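Local coordinates for protein putative dienelactone hydrolase (Klebsiella pneumoniae subsp. pneumoniae MGH 78578, PDB 3F67) that is probably a hydrolase of the dienelactone hydrolase family, with an alpha/beta-hydrolase fold, whose natural substrate is not established, at residues 171-175 / 233-237. Residues are numbered along the deposited sequence; the frame is centred on the assembly and turned at random.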
loop_
_atom_site.group_PDB
_atom_site.type_symbol
_atom_site.label_atom_id
_atom_site.label_comp_id
_atom_site.label_asym_id
_atom_site.label_seq_id
_atom_site.Cartn_x
_atom_site.Cartn_y
_atom_site.Cartn_z
ATOM N N PRO A 171 5.639 -5.203 -11.817
ATOM C CA PRO A 171 6.860 -5.282 -11.007
ATOM C C PRO A 171 6.623 -4.788 -9.584
ATOM O O PRO A 171 6.053 -3.687 -9.410
ATOM C CB PRO A 171 7.845 -4.319 -11.731
ATOM C CG PRO A 171 7.281 -4.174 -13.089
ATOM C CD PRO A 171 5.803 -4.302 -12.978
ATOM N N VAL A 172 7.038 -5.590 -8.592
ATOM C CA VAL A 172 6.820 -5.219 -7.192
ATOM C C VAL A 172 8.147 -5.108 -6.509
ATOM O O VAL A 172 8.965 -6.023 -6.587
ATOM C CB VAL A 172 6.004 -6.283 -6.417
ATOM C CG1 VAL A 172 5.742 -5.767 -5.033
ATOM C CG2 VAL A 172 4.656 -6.575 -7.125
ATOM N N LEU A 173 8.363 -3.978 -5.849
ATOM C CA LEU A 173 9.564 -3.780 -4.996
ATOM C C LEU A 173 9.095 -3.925 -3.549
ATOM O O LEU A 173 8.126 -3.244 -3.140
ATOM C CB LEU A 173 10.064 -2.334 -5.166
ATOM C CG LEU A 173 11.072 -1.845 -4.141
ATOM C CD1 LEU A 173 12.406 -2.699 -4.139
ATOM C CD2 LEU A 173 11.453 -0.383 -4.510
ATOM N N GLY A 174 9.759 -4.768 -2.757
ATOM C CA GLY A 174 9.420 -4.839 -1.324
ATOM C C GLY A 174 10.509 -4.156 -0.510
ATOM O O GLY A 174 11.695 -4.295 -0.802
ATOM N N LEU A 175 10.116 -3.406 0.512
ATOM C CA LEU A 175 11.100 -2.725 1.388
ATOM C C LEU A 175 10.879 -3.281 2.796
ATOM O O LEU A 175 9.838 -3.029 3.412
ATOM C CB LEU A 175 10.835 -1.193 1.332
ATOM C CG LEU A 175 11.022 -0.608 -0.088
ATOM C CD1 LEU A 175 10.506 0.856 -0.133
ATOM C CD2 LEU A 175 12.545 -0.670 -0.548
ATOM N N ARG A 233 14.115 4.656 -3.268
ATOM C CA ARG A 233 13.969 3.400 -4.090
ATOM C C ARG A 233 12.556 3.301 -4.631
ATOM O O ARG A 233 12.357 2.866 -5.753
ATOM C CB ARG A 233 14.292 2.129 -3.280
ATOM C CG ARG A 233 15.819 1.934 -3.019
ATOM C CD ARG A 233 16.077 0.647 -2.244
ATOM N NE ARG A 233 17.531 0.546 -2.026
ATOM C CZ ARG A 233 18.388 -0.048 -2.850
ATOM N NH1 ARG A 233 17.952 -0.669 -3.943
ATOM N NH2 ARG A 233 19.696 -0.085 -2.518
HETATM N N MSE A 234 11.568 3.720 -3.841
HETATM C CA MSE A 234 10.175 3.717 -4.324
HETATM C C MSE A 234 9.999 4.661 -5.525
HETATM O O MSE A 234 9.438 4.291 -6.567
HETATM C CB MSE A 234 9.227 4.138 -3.202
HETATM C CG MSE A 234 7.749 4.229 -3.631
HETATM SE SE MSE A 234 6.736 5.179 -2.249
HETATM C CE MSE A 234 7.571 6.904 -2.487
ATOM N N LEU A 235 10.469 5.903 -5.372
ATOM C CA LEU A 235 10.407 6.837 -6.485
ATOM C C LEU A 235 11.180 6.330 -7.716
ATOM O O LEU A 235 10.701 6.522 -8.845
ATOM C CB LEU A 235 10.943 8.219 -6.074
ATOM C CG LEU A 235 10.049 8.860 -4.973
ATOM C CD1 LEU A 235 10.763 10.125 -4.501
ATOM C CD2 LEU A 235 8.632 9.236 -5.495
ATOM N N ALA A 236 12.331 5.692 -7.514
ATOM C CA ALA A 236 13.096 5.146 -8.657
ATOM C C ALA A 236 12.312 4.027 -9.370
ATOM O O ALA A 236 12.338 3.906 -10.598
ATOM C CB ALA A 236 14.476 4.583 -8.144
ATOM N N TRP A 237 11.576 3.232 -8.587
ATOM C CA TRP A 237 10.855 2.079 -9.119
ATOM C C TRP A 237 9.722 2.586 -9.994
ATOM O O TRP A 237 9.408 1.992 -11.028
ATOM C CB TRP A 237 10.294 1.265 -7.942
ATOM C CG TRP A 237 9.768 -0.099 -8.312
ATOM C CD1 TRP A 237 8.454 -0.455 -8.454
ATOM C CD2 TRP A 237 10.542 -1.270 -8.489
ATOM N NE1 TRP A 237 8.368 -1.811 -8.748
ATOM C CE2 TRP A 237 9.641 -2.336 -8.747
ATOM C CE3 TRP A 237 11.931 -1.532 -8.438
ATOM C CZ2 TRP A 237 10.070 -3.658 -8.965
ATOM C CZ3 TRP A 237 12.387 -2.855 -8.642
ATOM C CH2 TRP A 237 11.450 -3.912 -8.916
#
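Trp237 reaches from the helix to the start of the strand and meets Pro171, Val172 and Leu173. Trp237 NE1 donates a hydrogen bond to Pro171 O at 3.1 Å. The bond is nearly straight at the hydrogen, 168°. The acceptor lies in the plane of the indole, but the N-H comes from above the carbonyl plane of Pro171, not along a lone pair. CB of Pro171 packs against CZ2 of Trp237 at 3.6 Å. The same CZ2 of Trp237 also comes within 3.4 Å of Val172 C, so the benzo ring of the indole borders the peptide of the strand.

Leu173 lies over one face of the indole. Leu173 CB sits over the five-membered ring of Trp237, 3.6 Å from its centroid, in a CH-pi contact. The first torsion of Trp237 (chi1 -168°) swings the ring to the side opposite its own amide nitrogen, toward the strand. Leu173 CD2 goes on to the helix backbone and lies 3.6 Å from Arg233 O. That carbonyl accepts the helical hydrogen bond from Trp237 N. One turn earlier than Trp237, CD of Arg233 passes 4.1 Å from Leu175 CD2. Arg233 NE forms a salt bridge with Asp229 OD2, outside the contact.

Beyond these residues, Trp237 touches Val143 of strand 141-145 and Glu203 of strand 202-207, the two neighbours of strand 172-177 in the sheet. Residues 233-237 run antiparallel to strand residues 172-175, on one side of the sheet, as the C-terminal helix does in alpha/beta hydrolases. The contact is mainly apolar. Its single cross-segment hydrogen bond pairs the indole N-H with a backbone carbonyl, and together with the Leu173 face contact it should restrict rotation of the ring.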